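Local coordinates for protein iron aquisition yersiniabactin synthesis enzyme, YbtT (Escherichia coli, PDB 6BA9) that acts as a low-specificity type II thioesterase that maintains production of the metallophore yersiniabactin, probably by hydrolysing thioesters, at residues A[47-51]-A[164-168]; A[193-198]-A[223-228]; A[4-8]-A[32-36]; A[203-207]-A[218-222]. The protein carries 1 engineered substitution. All blocks are in the same frame, centred on the assembly; numbering follows the deposited sequence.

Overall arrangement
All four contacts belong to one alpha/beta-hydrolase fold. Interactions 2 and 4 hold neighbouring parts of the sheet: their centres lie about 10 Å apart, interaction 4 is nested inside the loop closed by interaction 2, and C194 and I222 probably share a backbone hydrogen bond. Interaction 3 sits at the far edge of the same sheet, on strand 3-7, and touches interaction 1 through I4 and T47. Interaction 1 is buried and dominated by a salt bridge, whereas the other three are partly buried. Hydrogen bonds, including a His-carboxylate pair, organise interaction 2; an indole N-H and apolar packing serve interaction 3; proline-on-indole packing with water at its polar rim marks interaction 4.

Interaction 1. Residues A[47-51]-A[164-168]; sequences TWPGR and LLRAD
R51 and D168 meet end-on across the junction between the loop after strand 42-46 and helix 155-174, one of the helices inserted between strands 112-116 and 190-195, where alpha/beta-hydrolases commonly carry their lid. The guanidinium and carboxylate planes lie only 5° apart, giving a bidentate salt bridge: NH1 of R51 reaches D168 OD2 at 2.7 Å, and NH2 reaches OD1 at 2.9 Å. Both oxygens use their syn lone pairs, and both bonds are nearly straight. D168 OD2 also accepts from G24 N, which ties the helix to a second loop.

The guanidinium is held between two apolar groups. CB of W48 lies over one face, 3.4 Å above the plane and towards its rim, while CG of L164 covers the opposite face near its centre. R51 reaches this slot by folding back on its own loop, its chain bent at chi2 and chi3. That loop makes a type II turn from W48 to R51 with G50 at its third position. L164 leans on the turn as well, CD1 standing 3.4 Å from G50 O. Rotation of the guanidinium is further restrained from within the loop, since NH2 of R51 donates in its own plane to P49 O at 3.2 Å.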
loop_
_atom_site.group_PDB
_atom_site.type_symbol
_atom_site.label_atom_id
_atom_site.label_comp_id
_atom_site.label_asym_id
_atom_site.label_seq_id
_atom_site.Cartn_x
_atom_site.Cartn_y
_atom_site.Cartn_z
ATOM N N THR A 47 -6.674 4.228 -6.193
ATOM C CA THR A 47 -7.411 5.268 -5.478
ATOM C C THR A 47 -8.397 4.626 -4.515
ATOM O O THR A 47 -9.220 3.806 -4.936
ATOM C CB THR A 47 -8.225 6.101 -6.469
ATOM O OG1 THR A 47 -7.394 6.567 -7.533
ATOM C CG2 THR A 47 -8.883 7.272 -5.783
ATOM N N TRP A 48 -8.342 5.008 -3.248
ATOM C CA TRP A 48 -9.368 4.582 -2.308
ATOM C C TRP A 48 -10.665 5.356 -2.568
ATOM O O TRP A 48 -10.635 6.583 -2.748
ATOM C CB TRP A 48 -8.925 4.831 -0.873
ATOM C CG TRP A 48 -7.660 4.144 -0.382
ATOM C CD1 TRP A 48 -6.822 4.638 0.567
ATOM C CD2 TRP A 48 -7.119 2.859 -0.771
ATOM N NE1 TRP A 48 -5.795 3.754 0.810
ATOM C CE2 TRP A 48 -5.943 2.667 -0.001
ATOM C CE3 TRP A 48 -7.492 1.869 -1.683
ATOM C CZ2 TRP A 48 -5.148 1.536 -0.112
ATOM C CZ3 TRP A 48 -6.688 0.734 -1.791
ATOM C CH2 TRP A 48 -5.527 0.589 -0.999
ATOM N N PRO A 49 -11.812 4.686 -2.626
ATOM C CA PRO A 49 -13.077 5.409 -2.782
ATOM C C PRO A 49 -13.198 6.569 -1.799
ATOM O O PRO A 49 -12.729 6.517 -0.649
ATOM C CB PRO A 49 -14.125 4.317 -2.537
ATOM C CG PRO A 49 -13.454 3.066 -3.040
ATOM C CD PRO A 49 -12.006 3.226 -2.661
ATOM N N GLY A 50 -13.786 7.657 -2.300
ATOM C CA GLY A 50 -14.074 8.836 -1.516
ATOM C C GLY A 50 -13.247 10.052 -1.868
ATOM O O GLY A 50 -13.459 11.111 -1.260
ATOM N N ARG A 51 -12.290 9.938 -2.781
ATOM C CA ARG A 51 -11.427 11.056 -3.124
ATOM C C ARG A 51 -11.034 10.945 -4.586
ATOM O O ARG A 51 -11.265 9.921 -5.241
ATOM C CB ARG A 51 -10.168 11.064 -2.255
ATOM C CG ARG A 51 -9.204 9.911 -2.568
ATOM C CD ARG A 51 -8.564 9.299 -1.303
ATOM N NE ARG A 51 -9.527 8.478 -0.562
ATOM C CZ ARG A 51 -9.322 7.979 0.653
ATOM N NH1 ARG A 51 -8.186 8.232 1.308
ATOM N NH2 ARG A 51 -10.266 7.254 1.222
ATOM N N LEU A 164 -12.805 11.015 5.760
ATOM C CA LEU A 164 -11.971 10.207 4.876
ATOM C C LEU A 164 -10.860 9.521 5.652
ATOM O O LEU A 164 -10.645 8.299 5.541
ATOM C CB LEU A 164 -11.353 11.149 3.845
ATOM C CG LEU A 164 -11.328 10.859 2.360
ATOM C CD1 LEU A 164 -12.607 10.206 1.862
ATOM C CD2 LEU A 164 -11.106 12.188 1.627
ATOM N N LEU A 165 -10.118 10.301 6.440
ATOM C CA LEU A 165 -9.009 9.749 7.201
ATOM C C LEU A 165 -9.486 8.757 8.253
ATOM O O LEU A 165 -8.825 7.740 8.488
ATOM C CB LEU A 165 -8.259 10.892 7.878
ATOM C CG LEU A 165 -7.507 11.829 6.944
ATOM C CD1 LEU A 165 -7.218 13.177 7.609
ATOM C CD2 LEU A 165 -6.250 11.157 6.510
ATOM N N ARG A 166 -10.600 9.061 8.932
ATOM C CA ARG A 166 -11.110 8.125 9.933
ATOM C C ARG A 166 -11.583 6.826 9.298
ATOM O O ARG A 166 -11.392 5.749 9.878
ATOM C CB ARG A 166 -12.233 8.764 10.743
ATOM C CG ARG A 166 -11.740 9.774 11.759
ATOM C CD ARG A 166 -12.905 10.163 12.662
ATOM N NE ARG A 166 -12.510 11.078 13.729
ATOM C CZ ARG A 166 -11.987 10.704 14.893
ATOM N NH1 ARG A 166 -11.752 9.449 15.181
ATOM N NH2 ARG A 166 -11.690 11.624 15.791
ATOM N N ALA A 167 -12.169 6.886 8.098
ATOM C CA ALA A 167 -12.539 5.653 7.405
ATOM C C ALA A 167 -11.302 4.815 7.095
ATOM O O ALA A 167 -11.262 3.611 7.371
ATOM C CB ALA A 167 -13.310 5.979 6.126
ATOM N N ASP A 168 -10.271 5.452 6.543
ATOM C CA ASP A 168 -9.051 4.735 6.191
ATOM C C ASP A 168 -8.404 4.134 7.443
ATOM O O ASP A 168 -8.001 2.964 7.456
ATOM C CB ASP A 168 -8.022 5.663 5.527
ATOM C CG ASP A 168 -8.400 6.135 4.126
ATOM O OD1 ASP A 168 -9.454 5.779 3.569
ATOM O OD2 ASP A 168 -7.589 6.933 3.587
#

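Interaction 2. Residues A[193-198]-A[223-228]; sequences LCGSHD and DGDHFY
A His-carboxylate pair, H226 with D198, is placed where alpha/beta-hydrolases carry the histidine and acid of their catalytic triad, the acid on the loop after strand 190-195 and the histidine on the loop after strand 216-222. H226 also packs on A90, an engineered alanine that replaces a serine, probably the nucleophile. ND1 of H226 faces both carboxylate oxygens of D198. Its bond to OD2 is 3.0 Å long and fairly straight at 163°, close to the ring plane; that to OD1, 2.9 Å, is more bent and tilted from the ring. Each oxygen is met on its syn side, somewhat out of the carboxylate plane, and the two planes stand 55° apart. With its CG swung opposite the backbone N (chi1 -179°), D198 extends its carboxylate to the imidazole, and OD1 is gripped further by the backbone N of E200, a second-shell bond that positions the acid.

Beside the pair, backbone and serine bonds join the two loops. H197 N donates to G224 O at 2.9 Å, and G224 N in turn donates to S196 OG at 3.0 Å. S196 OG also shares a hydrogen bond with ND1 of H197. The ring of Y228 lies against the end of the strand, and its hydroxyl is bonded to S116 OG. The absence of a side chain at G195 lets that ring come close: CE2 of Y228 stands 3.3 Å from G195 N and 3.5 Å from G195 CA.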
loop_
_atom_site.group_PDB
_atom_site.type_symbol
_atom_site.label_atom_id
_atom_site.label_comp_id
_atom_site.label_asym_id
_atom_site.label_seq_id
_atom_site.Cartn_x
_atom_site.Cartn_y
_atom_site.Cartn_z
ATOM N N LEU A 193 9.891 -4.648 2.629
ATOM C CA LEU A 193 10.664 -3.426 2.761
ATOM C C LEU A 193 10.311 -2.747 4.073
ATOM O O LEU A 193 9.146 -2.742 4.500
ATOM C CB LEU A 193 10.369 -2.471 1.597
ATOM C CG LEU A 193 10.713 -2.953 0.193
ATOM C CD1 LEU A 193 10.326 -1.890 -0.810
ATOM C CD2 LEU A 193 12.193 -3.271 0.083
ATOM N N CYS A 194 11.318 -2.161 4.707
ATOM C CA CYS A 194 11.106 -1.315 5.875
ATOM C C CYS A 194 12.074 -0.141 5.810
ATOM O O CYS A 194 13.026 -0.132 5.019
ATOM C CB CYS A 194 11.215 -2.101 7.182
ATOM S SG CYS A 194 12.904 -2.633 7.584
ATOM N N GLY A 195 11.806 0.854 6.646
ATOM C CA GLY A 195 12.607 2.066 6.689
ATOM C C GLY A 195 13.525 2.112 7.898
ATOM O O GLY A 195 13.120 1.792 9.010
ATOM N N SER A 196 14.766 2.552 7.665
ATOM C CA SER A 196 15.756 2.584 8.744
ATOM C C SER A 196 15.269 3.386 9.940
ATOM O O SER A 196 15.577 3.044 11.092
ATOM C CB SER A 196 17.069 3.187 8.234
ATOM O OG SER A 196 16.913 4.501 7.740
ATOM N N HIS A 197 14.549 4.470 9.686
ATOM C CA HIS A 197 14.063 5.368 10.724
ATOM C C HIS A 197 12.562 5.574 10.604
ATOM O O HIS A 197 12.048 6.659 10.870
ATOM C CB HIS A 197 14.832 6.691 10.692
ATOM C CG HIS A 197 16.285 6.523 11.005
ATOM N ND1 HIS A 197 17.195 6.056 10.079
ATOM C CD2 HIS A 197 16.979 6.713 12.153
ATOM C CE1 HIS A 197 18.389 5.978 10.640
ATOM N NE2 HIS A 197 18.288 6.379 11.895
ATOM N N ASP A 198 11.848 4.527 10.176
ATOM C CA ASP A 198 10.390 4.573 10.056
ATOM C C ASP A 198 9.791 4.349 11.436
ATOM O O ASP A 198 9.801 3.225 11.959
ATOM C CB ASP A 198 9.915 3.502 9.071
ATOM C CG ASP A 198 8.411 3.505 8.871
ATOM O OD1 ASP A 198 7.684 4.196 9.615
ATOM O OD2 ASP A 198 7.935 2.828 7.928
ATOM N N ASP A 223 16.976 3.405 3.642
ATOM C CA ASP A 223 17.308 4.494 4.552
ATOM C C ASP A 223 16.295 5.625 4.382
ATOM O O ASP A 223 16.188 6.213 3.301
ATOM C CB ASP A 223 18.737 4.978 4.288
ATOM C CG ASP A 223 19.792 3.963 4.727
ATOM O OD1 ASP A 223 19.478 3.055 5.540
ATOM O OD2 ASP A 223 20.952 4.081 4.275
ATOM N N GLY A 224 15.568 5.941 5.441
ATOM C CA GLY A 224 14.535 6.955 5.377
ATOM C C GLY A 224 13.555 6.814 6.525
ATOM O O GLY A 224 13.682 5.940 7.385
ATOM N N ASP A 225 12.574 7.721 6.530
ATOM C CA ASP A 225 11.496 7.695 7.507
ATOM C C ASP A 225 10.270 7.021 6.878
ATOM O O ASP A 225 10.367 6.387 5.825
ATOM C CB ASP A 225 11.227 9.105 8.053
ATOM C CG ASP A 225 10.683 10.068 7.018
ATOM O OD1 ASP A 225 10.213 9.671 5.933
ATOM O OD2 ASP A 225 10.712 11.286 7.304
ATOM N N HIS A 226 9.101 7.173 7.511
ATOM C CA HIS A 226 7.911 6.442 7.056
ATOM C C HIS A 226 7.549 6.751 5.609
ATOM O O HIS A 226 6.893 5.937 4.949
ATOM C CB HIS A 226 6.695 6.746 7.948
ATOM C CG HIS A 226 5.488 5.894 7.649
ATOM N ND1 HIS A 226 5.517 4.524 7.727
ATOM C CD2 HIS A 226 4.237 6.226 7.254
ATOM C CE1 HIS A 226 4.327 4.040 7.398
ATOM N NE2 HIS A 226 3.534 5.057 7.111
ATOM N N PHE A 227 7.942 7.904 5.081
ATOM C CA PHE A 227 7.592 8.260 3.717
ATOM C C PHE A 227 8.696 7.934 2.709
ATOM O O PHE A 227 8.705 8.480 1.601
ATOM C CB PHE A 227 7.107 9.709 3.662
ATOM C CG PHE A 227 5.823 9.899 4.429
ATOM C CD1 PHE A 227 4.617 9.497 3.885
ATOM C CD2 PHE A 227 5.841 10.360 5.734
ATOM C CE1 PHE A 227 3.437 9.615 4.601
ATOM C CE2 PHE A 227 4.668 10.482 6.451
ATOM C CZ PHE A 227 3.470 10.114 5.889
ATOM N N TYR A 228 9.568 6.990 3.044
ATOM C CA TYR A 228 10.638 6.581 2.138
ATOM C C TYR A 228 10.164 6.191 0.732
ATOM O O TYR A 228 10.922 6.397 -0.218
ATOM C CB TYR A 228 11.546 5.502 2.759
ATOM C CG TYR A 228 10.894 4.151 3.025
ATOM C CD1 TYR A 228 10.696 3.240 1.998
ATOM C CD2 TYR A 228 10.513 3.787 4.305
ATOM C CE1 TYR A 228 10.095 2.003 2.240
ATOM C CE2 TYR A 228 9.919 2.552 4.560
ATOM C CZ TYR A 228 9.716 1.677 3.523
ATOM O OH TYR A 228 9.122 0.474 3.815
HETATM O O HOH W 1 8.904 7.937 10.459
#

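Interaction 3. Residues A[4-8]-A[32-36]; sequences IPLWP and HWQAE
W7 reaches across to the carbonyl of W33 with its indole nitrogen. From CB, CG lies beside the backbone N (chi1 -55°), which swings the ring away from its own strand towards the 32-36 segment. CD1 is the first ring atom to approach, 3.8 Å from W33 O. Next to it NE1 donates to that same oxygen at 2.8 Å, and the bond is almost straight, with an N-H...O angle of 170°. The oxygen sits in the indole plane, but the donor rises 44° out of the carbonyl plane and so misses the lone-pair directions. Further along the ring, CZ2 comes within 3.7 Å of E36 O, so the indole meets the carbonyls of both W33 and E36.

W7 ends strand 3-7, an edge strand of the alpha/beta-hydrolase sheet, antiparallel to its neighbour 42-46. A classic beta bulge places L6 and W7 both opposite L43. At this corner L6 points towards the short helix 31-34 and divides its two methyls between neighbouring residues. CD1 meets the edge of the W33 ring at CE3, 4.0 Å away, while CD2 rests on Q34, 3.8 Å from CD of the amide. F237 packs against both indoles, meeting W33 edge-to-face, and the NE1 of W33 is bonded to P229 O.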
loop_
_atom_site.group_PDB
_atom_site.type_symbol
_atom_site.label_atom_id
_atom_site.label_comp_id
_atom_site.label_asym_id
_atom_site.label_seq_id
_atom_site.Cartn_x
_atom_site.Cartn_y
_atom_site.Cartn_z
ATOM N N ILE A 4 -5.284 4.457 -11.494
ATOM C CA ILE A 4 -4.927 5.552 -12.403
ATOM C C ILE A 4 -3.489 5.340 -12.872
ATOM O O ILE A 4 -2.611 5.003 -12.066
ATOM C CB ILE A 4 -5.137 6.932 -11.758
ATOM C CG1 ILE A 4 -4.262 7.117 -10.531
ATOM C CG2 ILE A 4 -6.591 7.128 -11.373
ATOM C CD1 ILE A 4 -4.314 8.535 -9.913
ATOM N N PRO A 5 -3.197 5.560 -14.150
ATOM C CA PRO A 5 -1.833 5.356 -14.649
ATOM C C PRO A 5 -0.911 6.495 -14.242
ATOM O O PRO A 5 -1.279 7.670 -14.326
ATOM C CB PRO A 5 -2.027 5.329 -16.172
ATOM C CG PRO A 5 -3.221 6.177 -16.397
ATOM C CD PRO A 5 -4.134 5.927 -15.227
ATOM N N LEU A 6 0.293 6.145 -13.780
ATOM C CA LEU A 6 1.339 7.124 -13.489
ATOM C C LEU A 6 2.472 7.071 -14.499
ATOM O O LEU A 6 2.940 8.122 -14.961
ATOM C CB LEU A 6 1.917 6.931 -12.081
ATOM C CG LEU A 6 0.977 7.062 -10.874
ATOM C CD1 LEU A 6 1.736 6.968 -9.569
ATOM C CD2 LEU A 6 0.187 8.361 -10.924
ATOM N N TRP A 7 2.942 5.875 -14.841
ATOM C CA TRP A 7 3.944 5.690 -15.888
ATOM C C TRP A 7 3.419 4.727 -16.938
ATOM O O TRP A 7 2.839 3.690 -16.598
ATOM C CB TRP A 7 5.259 5.056 -15.391
ATOM C CG TRP A 7 5.972 5.704 -14.277
ATOM C CD1 TRP A 7 5.897 7.008 -13.874
ATOM C CD2 TRP A 7 6.879 5.062 -13.388
ATOM N NE1 TRP A 7 6.705 7.205 -12.789
ATOM C CE2 TRP A 7 7.319 6.024 -12.467
ATOM C CE3 TRP A 7 7.367 3.758 -13.286
ATOM C CZ2 TRP A 7 8.219 5.728 -11.453
ATOM C CZ3 TRP A 7 8.247 3.461 -12.273
ATOM C CH2 TRP A 7 8.674 4.446 -11.372
ATOM N N PRO A 8 3.679 4.986 -18.213
ATOM C CA PRO A 8 3.489 3.954 -19.220
ATOM C C PRO A 8 4.709 3.049 -19.243
ATOM O O PRO A 8 5.802 3.424 -18.811
ATOM C CB PRO A 8 3.410 4.776 -20.509
ATOM C CG PRO A 8 4.387 5.866 -20.254
ATOM C CD PRO A 8 4.279 6.204 -18.791
ATOM N N HIS A 32 5.552 13.235 -6.966
ATOM C CA HIS A 32 6.989 13.116 -7.203
ATOM C C HIS A 32 7.316 11.912 -8.081
ATOM O O HIS A 32 8.255 11.961 -8.890
ATOM C CB HIS A 32 7.743 13.041 -5.875
ATOM C CG HIS A 32 9.216 12.826 -6.033
ATOM N ND1 HIS A 32 10.030 13.725 -6.690
ATOM C CD2 HIS A 32 10.022 11.816 -5.626
ATOM C CE1 HIS A 32 11.273 13.278 -6.684
ATOM N NE2 HIS A 32 11.296 12.122 -6.042
ATOM N N TRP A 33 6.549 10.830 -7.953
ATOM C CA TRP A 33 6.758 9.686 -8.836
ATOM C C TRP A 33 6.478 10.033 -10.291
ATOM O O TRP A 33 7.095 9.467 -11.197
ATOM C CB TRP A 33 5.867 8.517 -8.413
ATOM C CG TRP A 33 6.316 7.772 -7.202
ATOM C CD1 TRP A 33 7.353 8.065 -6.376
ATOM C CD2 TRP A 33 5.719 6.582 -6.690
ATOM N NE1 TRP A 33 7.448 7.130 -5.373
ATOM C CE2 TRP A 33 6.453 6.199 -5.555
ATOM C CE3 TRP A 33 4.637 5.794 -7.093
ATOM C CZ2 TRP A 33 6.138 5.061 -4.813
ATOM C CZ3 TRP A 33 4.330 4.675 -6.363
ATOM C CH2 TRP A 33 5.078 4.312 -5.241
ATOM N N GLN A 34 5.547 10.947 -10.542
ATOM C CA GLN A 34 5.277 11.368 -11.913
ATOM C C GLN A 34 6.349 12.291 -12.469
ATOM O O GLN A 34 6.437 12.449 -13.693
ATOM C CB GLN A 34 3.923 12.066 -11.986
ATOM C CG GLN A 34 2.781 11.154 -11.647
ATOM C CD GLN A 34 1.446 11.862 -11.687
ATOM O OE1 GLN A 34 1.013 12.456 -10.697
ATOM N NE2 GLN A 34 0.786 11.808 -12.840
ATOM N N ALA A 35 7.167 12.905 -11.616
ATOM C CA ALA A 35 8.213 13.784 -12.116
ATOM C C ALA A 35 9.235 13.023 -12.944
ATOM O O ALA A 35 9.933 13.630 -13.761
ATOM C CB ALA A 35 8.929 14.474 -10.954
ATOM N N GLU A 36 9.344 11.707 -12.752
ATOM C CA GLU A 36 10.420 10.967 -13.392
ATOM C C GLU A 36 10.183 9.463 -13.313
ATOM O O GLU A 36 9.983 8.925 -12.226
ATOM C CB GLU A 36 11.735 11.321 -12.701
ATOM C CG GLU A 36 12.947 10.624 -13.281
ATOM C CD GLU A 36 14.244 10.993 -12.576
ATOM O OE1 GLU A 36 15.319 10.676 -13.125
ATOM O OE2 GLU A 36 14.195 11.588 -11.469
#

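Interaction 4. Residues A[203-207]-A[218-222]; sequences WQQVD and GPVVI
With chi1 at -177°, W203 carries its indole opposite the backbone N, out from the helix and over P219; D207, one turn later, has nearly the same first torsion (-175°), which carries its carboxylate towards P219. CB of D207 lies over the same indole face as P219 CG. The contact lies inside a beta-alpha-beta unit of the alpha/beta-hydrolase fold, in which helix 203-207 connects the parallel strands 190-195 and 216-222. Helix and edge strand run roughly antiparallel, and the axes of these short segments approach to 8.7 Å.

On the strand side P219 carries most of the contact. A cis peptide bond joins G218 to this proline, whose ring lies over the face of the indole, nearly parallel to it, while the side chains cross at about a right angle. Its CG makes a CH-pi contact, 4.0 Å from the centroid of the five-membered ring of W203. CB of P219 is 3.7 Å from W203 NE1. V206 closes in behind, CG1 standing 4.2 Å from P219 CG, and CG2 of V221 touches the indole edge at CD1. C194 on the adjoining strand packs against W203, V206 and P219 alike, so the apolar patch continues into the sheet.

Water mediates the polar side. NE1 of W203 donates in the ring plane to a water at 2.9 Å, which lies next to P219 O. A second water donates to D207 OD1 and, weakly, to G218 O. The charge of D207 is met by R210, which forms a salt bridge to OD1. That oxygen is pressed close to the proline, with D207 OD1 only 3.3 Å from P219 CD.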
loop_
_atom_site.group_PDB
_atom_site.type_symbol
_atom_site.label_atom_id
_atom_site.label_comp_id
_atom_site.label_asym_id
_atom_site.label_seq_id
_atom_site.Cartn_x
_atom_site.Cartn_y
_atom_site.Cartn_z
ATOM N N TRP A 203 11.471 -2.890 12.094
ATOM C CA TRP A 203 11.960 -4.087 11.419
ATOM C C TRP A 203 11.214 -5.325 11.914
ATOM O O TRP A 203 10.765 -6.158 11.118
ATOM C CB TRP A 203 13.471 -4.221 11.655
ATOM C CG TRP A 203 14.078 -5.389 10.930
ATOM C CD1 TRP A 203 14.737 -5.349 9.748
ATOM C CD2 TRP A 203 14.118 -6.759 11.366
ATOM N NE1 TRP A 203 15.162 -6.609 9.399
ATOM C CE2 TRP A 203 14.792 -7.488 10.377
ATOM C CE3 TRP A 203 13.638 -7.435 12.485
ATOM C CZ2 TRP A 203 14.997 -8.870 10.478
ATOM C CZ3 TRP A 203 13.851 -8.807 12.575
ATOM C CH2 TRP A 203 14.512 -9.492 11.584
ATOM N N GLN A 204 11.061 -5.449 13.235
ATOM C CA GLN A 204 10.411 -6.616 13.828
ATOM C C GLN A 204 8.957 -6.730 13.386
ATOM O O GLN A 204 8.478 -7.828 13.073
ATOM C CB GLN A 204 10.511 -6.515 15.355
ATOM C CG GLN A 204 11.946 -6.616 15.937
ATOM C CD GLN A 204 12.886 -5.397 15.701
ATOM O OE1 GLN A 204 12.468 -4.247 15.456
ATOM N NE2 GLN A 204 14.188 -5.669 15.806
ATOM N N GLN A 205 8.253 -5.599 13.308
ATOM C CA GLN A 205 6.854 -5.620 12.879
ATOM C C GLN A 205 6.721 -6.072 11.419
ATOM O O GLN A 205 5.767 -6.781 11.062
ATOM C CB GLN A 205 6.232 -4.233 13.088
ATOM C CG GLN A 205 6.002 -3.815 14.559
ATOM C CD GLN A 205 4.745 -4.397 15.188
ATOM O OE1 GLN A 205 4.774 -5.510 15.698
ATOM N NE2 GLN A 205 3.642 -3.626 15.193
ATOM N N VAL A 206 7.659 -5.669 10.561
ATOM C CA VAL A 206 7.629 -6.061 9.156
ATOM C C VAL A 206 8.098 -7.498 8.975
ATOM O O VAL A 206 7.508 -8.266 8.204
ATOM C CB VAL A 206 8.442 -5.068 8.305
ATOM C CG1 VAL A 206 8.428 -5.478 6.860
ATOM C CG2 VAL A 206 7.903 -3.648 8.454
ATOM N N ASP A 207 9.142 -7.899 9.713
ATOM C CA ASP A 207 9.684 -9.246 9.596
ATOM C C ASP A 207 8.634 -10.311 9.891
ATOM O O ASP A 207 8.707 -11.425 9.350
ATOM C CB ASP A 207 10.858 -9.391 10.574
ATOM C CG ASP A 207 11.569 -10.716 10.431
ATOM O OD1 ASP A 207 12.105 -11.000 9.350
ATOM O OD2 ASP A 207 11.576 -11.467 11.433
ATOM N N GLY A 218 13.673 -10.539 2.627
ATOM C CA GLY A 218 13.674 -9.343 3.443
ATOM C C GLY A 218 13.377 -9.607 4.905
ATOM O O GLY A 218 13.314 -10.764 5.343
ATOM N N PRO A 219 13.178 -8.545 5.706
ATOM C CA PRO A 219 13.110 -7.144 5.260
ATOM C C PRO A 219 14.407 -6.604 4.681
ATOM O O PRO A 219 15.512 -6.912 5.160
ATOM C CB PRO A 219 12.743 -6.377 6.543
ATOM C CG PRO A 219 12.105 -7.420 7.456
ATOM C CD PRO A 219 12.826 -8.690 7.127
ATOM N N VAL A 220 14.260 -5.847 3.603
ATOM C CA VAL A 220 15.322 -5.032 3.040
ATOM C C VAL A 220 15.090 -3.612 3.532
ATOM O O VAL A 220 13.978 -3.077 3.417
ATOM C CB VAL A 220 15.327 -5.115 1.503
ATOM C CG1 VAL A 220 16.318 -4.112 0.897
ATOM C CG2 VAL A 220 15.624 -6.564 1.031
ATOM N N VAL A 221 16.122 -3.019 4.127
ATOM C CA VAL A 221 16.018 -1.722 4.790
ATOM C C VAL A 221 16.339 -0.624 3.786
ATOM O O VAL A 221 17.419 -0.605 3.182
ATOM C CB VAL A 221 16.966 -1.647 5.999
ATOM C CG1 VAL A 221 16.858 -0.275 6.682
ATOM C CG2 VAL A 221 16.670 -2.730 6.993
ATOM N N ILE A 222 15.409 0.300 3.619
ATOM C CA ILE A 222 15.622 1.529 2.868
ATOM C C ILE A 222 15.910 2.641 3.875
ATOM O O ILE A 222 15.209 2.779 4.885
ATOM C CB ILE A 222 14.393 1.834 1.994
ATOM C CG1 ILE A 222 14.271 0.734 0.917
ATOM C CG2 ILE A 222 14.495 3.237 1.393
ATOM C CD1 ILE A 222 13.103 0.873 0.012
HETATM O O HOH W 2 16.621 -7.801 7.206
HETATM O O HOH W 3 14.356 -11.810 8.382
#